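Local coordinates for protein GTN Reductase (Agrobacterium tumefaciens, PDB 5N6G) that binds flavin mononucleotide and probably reduces carbon-carbon double bonds with NADH or NADPH, as an ene-reductase of the Old Yellow Enzyme family, at residues G273-K278 / N306-Q311; G31-N36 / L71-A76; G102-T107 / A140-P145. All blocks are in the same frame, centred on the assembly; numbering follows the deposited sequence.

Contact 1 of 3, residues G273-K278 / N306-Q311. With FMN (flavin mononucleotide), chain B.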
loop_
_atom_site.group_PDB
_atom_site.type_symbol
_atom_site.label_atom_id
_atom_site.label_comp_id
_atom_site.label_asym_id
_atom_site.label_seq_id
_atom_site.Cartn_x
_atom_site.Cartn_y
_atom_site.Cartn_z
ATOM N N GLY A 273 1.628 14.512 4.455
ATOM C CA GLY A 273 2.247 15.761 4.830
ATOM C C GLY A 273 2.875 16.415 3.625
ATOM O O GLY A 273 2.453 16.184 2.487
ATOM N N PRO A 274 3.893 17.252 3.839
ATOM C CA PRO A 274 4.399 18.078 2.740
ATOM C C PRO A 274 4.966 17.265 1.583
ATOM O O PRO A 274 5.769 16.354 1.769
ATOM C CB PRO A 274 5.496 18.926 3.403
ATOM C CG PRO A 274 5.211 18.881 4.839
ATOM C CD PRO A 274 4.555 17.574 5.113
ATOM N N ARG A 275 4.604 17.680 0.368
ATOM C CA ARG A 275 5.120 17.055 -0.840
ATOM C C ARG A 275 6.611 17.309 -1.016
ATOM O O ARG A 275 7.290 16.514 -1.674
ATOM C CB ARG A 275 4.349 17.582 -2.060
ATOM C CG ARG A 275 2.952 17.006 -2.165
ATOM C CD ARG A 275 2.136 17.637 -3.284
ATOM N NE ARG A 275 2.842 17.568 -4.544
ATOM C CZ ARG A 275 2.944 16.470 -5.283
ATOM N NH1 ARG A 275 2.356 15.345 -4.902
ATOM N NH2 ARG A 275 3.631 16.508 -6.411
ATOM N N ASP A 276 7.125 18.424 -0.490
ATOM C CA ASP A 276 8.539 18.762 -0.657
ATOM C C ASP A 276 9.408 18.308 0.516
ATOM O O ASP A 276 10.564 18.740 0.637
ATOM C CB ASP A 276 8.708 20.267 -0.884
ATOM C CG ASP A 276 8.340 21.095 0.327
ATOM O OD1 ASP A 276 7.950 20.518 1.363
ATOM O OD2 ASP A 276 8.457 22.338 0.242
ATOM N N PHE A 277 8.883 17.427 1.355
ATOM C CA PHE A 277 9.631 16.912 2.490
ATOM C C PHE A 277 10.935 16.251 2.042
ATOM O O PHE A 277 11.015 15.608 0.986
ATOM C CB PHE A 277 8.753 15.912 3.244
ATOM C CG PHE A 277 9.337 15.441 4.535
ATOM C CD1 PHE A 277 9.289 16.236 5.663
ATOM C CD2 PHE A 277 9.931 14.191 4.618
ATOM C CE1 PHE A 277 9.832 15.800 6.846
ATOM C CE2 PHE A 277 10.476 13.755 5.801
ATOM C CZ PHE A 277 10.423 14.556 6.908
ATOM N N LYS A 278 11.966 16.410 2.863
ATOM C CA LYS A 278 13.171 15.616 2.719
ATOM C C LYS A 278 13.713 15.334 4.106
ATOM O O LYS A 278 13.458 16.068 5.056
ATOM C CB LYS A 278 14.233 16.308 1.871
ATOM C CG LYS A 278 14.766 17.583 2.463
ATOM C CD LYS A 278 15.787 18.212 1.525
ATOM C CE LYS A 278 16.290 19.522 2.039
ATOM N NZ LYS A 278 17.172 19.349 3.205
ATOM N N ASN A 306 -0.267 11.910 -3.069
ATOM C CA ASN A 306 -0.015 12.680 -1.856
ATOM C C ASN A 306 -0.264 14.166 -2.100
ATOM O O ASN A 306 0.508 14.861 -2.775
ATOM C CB ASN A 306 1.381 12.451 -1.277
ATOM C CG ASN A 306 1.517 13.064 0.114
ATOM O OD1 ASN A 306 0.655 12.873 0.977
ATOM N ND2 ASN A 306 2.572 13.851 0.322
ATOM N N GLY A 307 -1.381 14.658 -1.576
ATOM C CA GLY A 307 -1.685 16.073 -1.641
ATOM C C GLY A 307 -2.242 16.566 -2.954
ATOM O O GLY A 307 -2.277 17.780 -3.172
ATOM N N TYR A 308 -2.663 15.679 -3.847
ATOM C CA TYR A 308 -3.259 16.128 -5.099
ATOM C C TYR A 308 -4.661 16.664 -4.861
ATOM O O TYR A 308 -5.352 16.258 -3.924
ATOM C CB TYR A 308 -3.314 14.979 -6.103
ATOM C CG TYR A 308 -2.003 14.728 -6.773
ATOM C CD1 TYR A 308 -1.662 15.423 -7.916
ATOM C CD2 TYR A 308 -1.090 13.816 -6.256
ATOM C CE1 TYR A 308 -0.458 15.217 -8.553
ATOM C CE2 TYR A 308 0.143 13.600 -6.891
ATOM C CZ TYR A 308 0.445 14.320 -8.036
ATOM O OH TYR A 308 1.634 14.150 -8.694
ATOM N N ASP A 309 -5.074 17.589 -5.728
ATOM C CA ASP A 309 -6.444 18.076 -5.818
ATOM C C ASP A 309 -6.860 18.038 -7.284
ATOM O O ASP A 309 -6.117 17.556 -8.145
ATOM C CB ASP A 309 -6.594 19.473 -5.193
ATOM C CG ASP A 309 -5.788 20.562 -5.913
ATOM O OD1 ASP A 309 -5.361 20.386 -7.077
ATOM O OD2 ASP A 309 -5.592 21.624 -5.289
ATOM N N ARG A 310 -8.072 18.510 -7.573
ATOM C CA ARG A 310 -8.588 18.373 -8.930
ATOM C C ARG A 310 -7.636 19.002 -9.943
ATOM O O ARG A 310 -7.230 18.347 -10.911
ATOM C CB ARG A 310 -9.968 19.000 -9.042
ATOM C CG ARG A 310 -10.612 18.789 -10.413
ATOM C CD ARG A 310 -11.960 19.464 -10.554
ATOM N NE ARG A 310 -12.614 19.063 -11.805
ATOM C CZ ARG A 310 -12.538 19.718 -12.963
ATOM N NH1 ARG A 310 -11.801 20.815 -13.081
ATOM N NH2 ARG A 310 -13.173 19.241 -14.024
ATOM N N GLN A 311 -7.266 20.270 -9.736
ATOM C CA GLN A 311 -6.503 20.978 -10.763
ATOM C C GLN A 311 -5.110 20.375 -10.936
ATOM O O GLN A 311 -4.639 20.206 -12.070
ATOM C CB GLN A 311 -6.404 22.466 -10.427
ATOM C CG GLN A 311 -5.875 23.313 -11.586
ATOM C CD GLN A 311 -6.666 23.110 -12.872
ATOM O OE1 GLN A 311 -7.894 22.998 -12.855
ATOM N NE2 GLN A 311 -5.961 23.038 -13.992
HETATM N N1 FMN B . -1.115 4.044 2.841
HETATM C C2 FMN B . -0.871 2.735 2.507
HETATM O O2 FMN B . 0.035 2.419 1.703
HETATM N N3 FMN B . -1.660 1.742 3.043
HETATM C C4 FMN B . -2.686 1.924 3.951
HETATM O O4 FMN B . -3.362 0.969 4.335
HETATM C C4A FMN B . -2.916 3.303 4.323
HETATM N N5 FMN B . -3.893 3.565 5.153
HETATM C C5A FMN B . -4.206 4.895 5.375
HETATM C C6 FMN B . -5.313 5.191 6.162
HETATM C C7 FMN B . -5.741 6.501 6.324
HETATM C C7M FMN B . -6.967 6.768 7.162
HETATM C C8 FMN B . -5.049 7.544 5.699
HETATM C C8M FMN B . -5.523 8.968 5.802
HETATM C C9 FMN B . -3.925 7.258 4.928
HETATM C C9A FMN B . -3.508 5.938 4.757
HETATM N N10 FMN B . -2.444 5.607 3.890
HETATM C C10 FMN B . -2.104 4.300 3.675
HETATM C "C1'" FMN B . -1.838 6.679 3.087
HETATM C "C2'" FMN B . -2.720 7.030 1.896
HETATM O "O2'" FMN B . -2.795 5.931 0.981
HETATM C "C3'" FMN B . -2.242 8.270 1.138
HETATM O "O3'" FMN B . -0.888 8.086 0.731
HETATM C "C4'" FMN B . -2.330 9.558 1.954
HETATM O "O4'" FMN B . -3.644 9.710 2.498
HETATM C "C5'" FMN B . -1.933 10.779 1.145
HETATM O "O5'" FMN B . -2.837 10.965 0.037
HETATM P P FMN B . -4.014 12.083 -0.011
HETATM O O1P FMN B . -3.305 13.419 0.071
HETATM O O2P FMN B . -4.858 11.834 1.228
HETATM O O3P FMN B . -4.714 11.830 -1.295
HETATM O O HOH W 1 -0.068 15.927 1.903
#

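Contact 2 of 3, residues G31-N36 / L71-A76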
loop_
_atom_site.group_PDB
_atom_site.type_symbol
_atom_site.label_atom_id
_atom_site.label_comp_id
_atom_site.label_asym_id
_atom_site.label_seq_id
_atom_site.Cartn_x
_atom_site.Cartn_y
_atom_site.Cartn_z
ATOM N N GLY A 31 -11.500 -9.752 13.541
ATOM C CA GLY A 31 -11.108 -11.108 13.241
ATOM C C GLY A 31 -10.322 -11.248 11.970
ATOM O O GLY A 31 -10.097 -12.379 11.523
ATOM N N ALA A 32 -9.930 -10.129 11.352
ATOM C CA ALA A 32 -9.142 -10.143 10.123
ATOM C C ALA A 32 -9.938 -10.679 8.937
ATOM O O ALA A 32 -9.356 -11.219 7.988
ATOM C CB ALA A 32 -7.851 -10.957 10.298
ATOM N N ILE A 33 -11.260 -10.502 8.967
ATOM C CA ILE A 33 -12.164 -11.061 7.966
ATOM C C ILE A 33 -13.022 -9.923 7.432
ATOM O O ILE A 33 -13.746 -9.279 8.199
ATOM C CB ILE A 33 -13.055 -12.170 8.563
ATOM C CG1 ILE A 33 -12.183 -13.344 9.036
ATOM C CG2 ILE A 33 -14.091 -12.663 7.557
ATOM C CD1 ILE A 33 -12.911 -14.316 9.966
ATOM N N PRO A 34 -12.998 -9.632 6.124
ATOM C CA PRO A 34 -13.914 -8.618 5.593
ATOM C C PRO A 34 -15.360 -9.031 5.788
ATOM O O PRO A 34 -15.712 -10.207 5.695
ATOM C CB PRO A 34 -13.563 -8.557 4.099
ATOM C CG PRO A 34 -12.194 -9.108 4.000
ATOM C CD PRO A 34 -12.157 -10.189 5.055
ATOM N N ASN A 35 -16.215 -8.026 6.018
ATOM C CA ASN A 35 -17.614 -8.261 6.341
ATOM C C ASN A 35 -18.529 -7.490 5.393
ATOM O O ASN A 35 -18.066 -6.931 4.392
ATOM C CB ASN A 35 -17.848 -7.895 7.800
ATOM C CG ASN A 35 -17.451 -6.474 8.099
ATOM O OD1 ASN A 35 -17.747 -5.557 7.322
ATOM N ND2 ASN A 35 -16.708 -6.284 9.187
ATOM N N ASN A 36 -19.837 -7.508 5.643
ATOM C CA ASN A 36 -20.771 -6.916 4.682
ATOM C C ASN A 36 -20.652 -5.396 4.629
ATOM O O ASN A 36 -20.827 -4.789 3.559
ATOM C CB ASN A 36 -22.200 -7.296 5.039
ATOM C CG ASN A 36 -22.494 -8.736 4.765
ATOM O OD1 ASN A 36 -21.726 -9.414 4.093
ATOM N ND2 ASN A 36 -23.622 -9.205 5.257
ATOM N N LEU A 71 -5.347 -11.898 4.397
ATOM C CA LEU A 71 -5.476 -12.873 3.322
ATOM C C LEU A 71 -5.084 -14.277 3.771
ATOM O O LEU A 71 -4.791 -15.127 2.932
ATOM C CB LEU A 71 -4.632 -12.440 2.124
ATOM C CG LEU A 71 -5.280 -11.317 1.324
ATOM C CD1 LEU A 71 -4.255 -10.726 0.361
ATOM C CD2 LEU A 71 -6.507 -11.811 0.584
ATOM N N TYR A 72 -5.100 -14.551 5.077
ATOM C CA TYR A 72 -4.544 -15.804 5.597
ATOM C C TYR A 72 -5.576 -16.692 6.287
ATOM O O TYR A 72 -5.212 -17.743 6.850
ATOM C CB TYR A 72 -3.374 -15.488 6.540
ATOM C CG TYR A 72 -3.693 -14.533 7.672
ATOM C CD1 TYR A 72 -4.222 -14.997 8.877
ATOM C CD2 TYR A 72 -3.493 -13.167 7.528
ATOM C CE1 TYR A 72 -4.504 -14.124 9.921
ATOM C CE2 TYR A 72 -3.786 -12.287 8.547
ATOM C CZ TYR A 72 -4.291 -12.755 9.735
ATOM O OH TYR A 72 -4.584 -11.871 10.755
ATOM N N LYS A 73 -6.850 -16.337 6.244
ATOM C CA LYS A 73 -7.940 -17.195 6.691
ATOM C C LYS A 73 -8.861 -17.486 5.520
ATOM O O LYS A 73 -9.077 -16.611 4.675
ATOM C CB LYS A 73 -8.753 -16.531 7.820
ATOM C CG LYS A 73 -7.983 -16.234 9.090
ATOM C CD LYS A 73 -8.887 -15.574 10.127
ATOM C CE LYS A 73 -8.145 -15.305 11.428
ATOM N NZ LYS A 73 -9.072 -14.833 12.486
ATOM N N ARG A 74 -9.408 -18.711 5.471
ATOM C CA ARG A 74 -10.367 -19.042 4.423
ATOM C C ARG A 74 -11.548 -18.096 4.462
ATOM O O ARG A 74 -12.053 -17.674 3.416
ATOM C CB ARG A 74 -10.879 -20.481 4.568
ATOM C CG ARG A 74 -9.813 -21.540 4.484
ATOM C CD ARG A 74 -9.118 -21.531 3.129
ATOM N NE ARG A 74 -10.035 -21.692 2.008
ATOM C CZ ARG A 74 -9.719 -21.387 0.753
ATOM N NH1 ARG A 74 -8.521 -20.895 0.461
ATOM N NH2 ARG A 74 -10.599 -21.564 -0.212
ATOM N N GLU A 75 -12.024 -17.789 5.666
ATOM C CA GLU A 75 -13.149 -16.883 5.822
ATOM C C GLU A 75 -12.823 -15.503 5.276
ATOM O O GLU A 75 -13.720 -14.812 4.778
ATOM C CB GLU A 75 -13.525 -16.785 7.296
ATOM C CG GLU A 75 -14.143 -18.066 7.856
ATOM C CD GLU A 75 -13.119 -19.113 8.307
ATOM O OE1 GLU A 75 -11.887 -18.882 8.157
ATOM O OE2 GLU A 75 -13.563 -20.165 8.839
ATOM N N ALA A 76 -11.555 -15.092 5.366
ATOM C CA ALA A 76 -11.152 -13.784 4.853
ATOM C C ALA A 76 -11.183 -13.781 3.332
ATOM O O ALA A 76 -11.642 -12.820 2.709
ATOM C CB ALA A 76 -9.749 -13.413 5.347
HETATM O O HOH W 2 -7.029 -13.186 7.388
#

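Contact 3 of 3, residues G102-T107 / A140-P145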
loop_
_atom_site.group_PDB
_atom_site.type_symbol
_atom_site.label_atom_id
_atom_site.label_comp_id
_atom_site.label_asym_id
_atom_site.label_seq_id
_atom_site.Cartn_x
_atom_site.Cartn_y
_atom_site.Cartn_z
ATOM N N GLY A 102 6.354 -5.766 9.514
ATOM C CA GLY A 102 7.636 -5.875 10.193
ATOM C C GLY A 102 7.569 -5.415 11.632
ATOM O O GLY A 102 6.730 -5.863 12.417
ATOM N N ARG A 103 8.476 -4.507 12.012
ATOM C CA ARG A 103 8.585 -4.109 13.410
ATOM C C ARG A 103 7.402 -3.292 13.934
ATOM O O ARG A 103 7.340 -3.052 15.147
ATOM C CB ARG A 103 9.864 -3.307 13.632
ATOM C CG ARG A 103 9.848 -1.914 13.013
ATOM C CD ARG A 103 11.200 -1.239 13.228
ATOM N NE ARG A 103 11.199 0.137 12.728
ATOM C CZ ARG A 103 12.014 1.090 13.165
ATOM N NH1 ARG A 103 12.936 0.862 14.097
ATOM N NH2 ARG A 103 11.914 2.315 12.658
ATOM N N ILE A 104 6.494 -2.851 13.069
ATOM C CA ILE A 104 5.396 -1.965 13.491
ATOM C C ILE A 104 4.239 -2.867 13.899
ATOM O O ILE A 104 3.255 -3.044 13.178
ATOM C CB ILE A 104 5.018 -0.978 12.393
ATOM C CG1 ILE A 104 6.260 -0.225 11.892
ATOM C CG2 ILE A 104 3.991 -0.015 12.898
ATOM C CD1 ILE A 104 6.975 0.618 12.955
ATOM N N SER A 105 4.356 -3.451 15.090
ATOM C CA SER A 105 3.355 -4.388 15.584
ATOM C C SER A 105 3.476 -4.487 17.104
ATOM O O SER A 105 4.249 -3.768 17.742
ATOM C CB SER A 105 3.514 -5.746 14.894
ATOM O OG SER A 105 2.457 -6.661 15.193
ATOM N N HIS A 106 2.675 -5.376 17.677
ATOM C CA HIS A 106 2.605 -5.579 19.111
ATOM C C HIS A 106 2.524 -7.074 19.365
ATOM O O HIS A 106 1.980 -7.814 18.550
ATOM C CB HIS A 106 1.381 -4.859 19.693
ATOM C CG HIS A 106 1.350 -4.822 21.189
ATOM N ND1 HIS A 106 0.653 -5.751 21.933
ATOM C CD2 HIS A 106 1.895 -3.956 22.079
ATOM C CE1 HIS A 106 0.796 -5.476 23.215
ATOM N NE2 HIS A 106 1.530 -4.383 23.330
ATOM N N THR A 107 3.113 -7.513 20.473
ATOM C CA THR A 107 3.123 -8.941 20.791
ATOM C C THR A 107 1.718 -9.539 20.821
ATOM O O THR A 107 1.540 -10.701 20.444
ATOM C CB THR A 107 3.809 -9.177 22.126
ATOM O OG1 THR A 107 3.138 -8.413 23.146
ATOM C CG2 THR A 107 5.277 -8.795 22.051
ATOM N N ALA A 140 -1.069 1.421 22.029
ATOM C CA ALA A 140 0.111 0.866 22.655
ATOM C C ALA A 140 1.321 1.255 21.824
ATOM O O ALA A 140 1.226 1.458 20.606
ATOM C CB ALA A 140 0.030 -0.663 22.791
ATOM N N GLU A 141 2.446 1.384 22.512
ATOM C CA GLU A 141 3.712 1.506 21.805
ATOM C C GLU A 141 4.006 0.187 21.118
ATOM O O GLU A 141 3.696 -0.886 21.655
ATOM C CB GLU A 141 4.831 1.846 22.781
ATOM C CG GLU A 141 4.596 3.150 23.536
ATOM C CD GLU A 141 5.646 3.425 24.605
ATOM O OE1 GLU A 141 6.725 2.798 24.570
ATOM O OE2 GLU A 141 5.384 4.273 25.485
ATOM N N THR A 142 4.616 0.261 19.940
ATOM C CA THR A 142 5.004 -0.959 19.248
ATOM C C THR A 142 6.052 -1.716 20.066
ATOM O O THR A 142 6.847 -1.137 20.806
ATOM C CB THR A 142 5.509 -0.675 17.832
ATOM O OG1 THR A 142 6.534 0.324 17.847
ATOM C CG2 THR A 142 4.335 -0.203 16.966
ATOM N N SER A 143 6.040 -3.030 19.896
ATOM C CA SER A 143 6.835 -3.947 20.692
ATOM C C SER A 143 8.267 -4.036 20.170
ATOM O O SER A 143 8.562 -3.747 19.002
ATOM C CB SER A 143 6.192 -5.340 20.653
ATOM O OG SER A 143 4.919 -5.338 21.268
ATOM N N GLU A 144 9.157 -4.510 21.042
ATOM C CA GLU A 144 10.543 -4.788 20.654
ATOM C C GLU A 144 10.591 -5.891 19.601
ATOM O O GLU A 144 10.105 -7.002 19.875
ATOM C CB GLU A 144 11.359 -5.268 21.854
ATOM C CG GLU A 144 11.511 -4.311 22.964
ATOM C CD GLU A 144 12.444 -4.849 24.047
ATOM O OE1 GLU A 144 12.482 -6.087 24.283
ATOM O OE2 GLU A 144 13.146 -4.023 24.655
ATOM N N PRO A 145 11.203 -5.670 18.440
ATOM C CA PRO A 145 11.270 -6.709 17.410
ATOM C C PRO A 145 12.497 -7.591 17.556
ATOM O O PRO A 145 13.478 -7.233 18.205
ATOM C CB PRO A 145 11.371 -5.910 16.106
ATOM C CG PRO A 145 12.140 -4.692 16.530
ATOM C CD PRO A 145 11.712 -4.381 17.933
HETATM O O HOH W 3 8.700 -1.639 17.162
#

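Contact 1 of 3, residues G273-K278 / N306-Q311
Arg-275 lays its side chain along the backbone of Asn-306 and brings its guanidinium beside the ring of Tyr-308. The chain is straight at chi2 and bends at chi3 (54°), which swings the head round so that its NH1 edge meets Asn-306 O. Arg-275 NH1 donates to Asn-306 O at 2.9 Å. That bond is nearly straight and lies close to both the guanidinium and the carbonyl plane. The aliphatic part follows the same oxygen, with Arg-275 CG 3.3 Å from Asn-306 O.

The guanidinium also makes an off-centre cation-pi contact with Tyr-308. Arg-275 CZ stands 4.7 Å from the centroid of the Tyr-308 ring, and the two planes are 65° apart, so the groups do not stack flat. Glu-268 forms a salt bridge with Arg-275 and accepts a hydrogen bond from Tyr-308 OH, so one carboxylate holds both groups.

The Asn-306 side chain runs past Arg-275 in the opposite direction, its CG anti to the backbone N (chi1 -170°). Asn-306 ND2 donates to Gly-273 O at 3.2 Å, from above the carbonyl plane, and also bonds Glu-268 O. Asn-306 OD1 is bonded to Gly-272 N. A water sits 2.6 Å from Gly-273 O and 3.3 Å from Asn-306 OD1, between the two segments. With both ends of the amide engaged, its rotation is fixed.

Asn-306 and Gly-307 form part of the FMN phosphate site. Gly-307, at positive phi, donates from its N to FMN O1P at 2.8 Å. Gly-328 N and Lys-329 NZ also bond FMN. Residues 273-278 belong to the loop between strand 263-267 and helix 286-295 of the TIM barrel. Residues 306-311 directly follow barrel strand 301-305 and lead into helix 310-318, and Tyr-308 rests on strand 324-327.

Contact 2 of 3, residues G31-N36 / L71-A76
Lys-73 and Gly-31 make the direct polar link. The lysine chain is extended beyond CG, and Lys-73 NZ donates to Gly-31 O at 2.8 Å. The ammonium nitrogen approaches tilted 31° from the carbonyl plane. The methylenes pass close to the same oxygen, with Lys-73 CE 3.5 Å from Gly-31 O. Gly-31 has a positive phi of 75°, a backbone shape that glycine adopts easily.

A water makes a second, indirect link. It donates to Ala-32 O at 3.1 Å and accepts a weak bond from Tyr-72 N. The chi1 of Tyr-72 (55°) folds the ring back over the residue's own backbone, and the water bound to Tyr-72 N therefore lies over the centre of one ring face.

The remaining contacts are van der Waals packing. The methyl of Ala-32 points at the phenol end of Tyr-72, with Ala-32 CB 3.4 Å from Tyr-72 OH. That hydroxyl has its polar partner in Gln-63. Ile-33 lies across the first turn of helix 74-89. Ile-33 CD1 rests 3.7 Å from Glu-75 CB, while its CG2 touches the Glu-75 carbonyl. Pro-34 CD lies 3.6 Å from Ala-76 O and also meets the Ala-76 methyl. Ala-76 CB in turn lies 3.5 Å from Ala-32 O. Pro-34 continues onto Trp-80 and Ile-83 of the same helix.

The contact joins the loops that follow the adjacent barrel strands 19-21 and 50-57, where they lead into helices 36-43 and 74-89. The small Ala-76 is consistent with the close backbone approach here, Ile-33 CA to Ala-76 CA 4.3 Å. Lys-73 is the charged group that bonds across the contact; the Glu-75 carboxylate turns away. The direct link is thus probably a charge-assisted hydrogen bond, not an ion pair.

Contact 3 of 3, residues G102-T107 / A140-P145
Ser-105 O is gripped by the 140-145 backbone. Ser-143 N donates to Ser-105 O at 2.9 Å, almost straight and in the carbonyl plane. A CA-H...O contact joins the same oxygen, with Thr-142 CA 3.3 Å from Ser-105 O.

The Ser-143 side chain makes the return link. With its OG beside the backbone N (chi1 -65°), Ser-143 OG accepts from Thr-107 N at 2.9 Å. It also touches His-106 CD2. The imidazole edge meets the Glu-141 carbonyl, with His-106 CD2 3.6 Å from Glu-141 O and the oxygen in the ring plane. Ala-140 CB touches the same ring obliquely. His-106 ND1 is hydrogen-bonded to Ser-108 OG.

A water joins three groups. It donates to Arg-103 O and Ser-143 O, and it accepts from Thr-142 OG1 at 3.0 Å. Beside it, Arg-103 CB packs 3.9 Å from Pro-145 CB. The arginine head leads elsewhere, to Ile-122 O. Thr-142 CG2 lies 4.1 Å from Ile-104 CG2.

The 102-107 loop follows barrel strand 94-99. Residues 140-145 hold the end of strand 137-141 and the chain leaving its hairpin with strand 127-131. The contact lies near the substrate site: the Ile-104 side chain is about 7 Å from the bound 2-phenylacrylic acid and touches Tyr-65 of its pocket. No salt bridge joins the segments, so the link rests on neutral donors and acceptors, largely backbone atoms, and a bridging water.

How the contacts relate
All three contacts join loops around the TIM barrel, and none pairs two barrel strands. Contact 1 is a surface contact, while contacts 2 and 3 are partly buried. Contact 1 follows barrel strands 263-267 and 301-305 and alone touches FMN. It is also the one with a cation-pi pair, held by an outside carboxylate. Contact 2 lies across the chain's centre from contact 1, about 33 Å away between centres, and relies mostly on apolar packing at a helix start. Contact 3 joins a loop after strand 94-99 to the hairpin and is mainly uncharged hydrogen bonding. Gln-63 links contacts 2 and 3, bonding Tyr-72 and Ser-105.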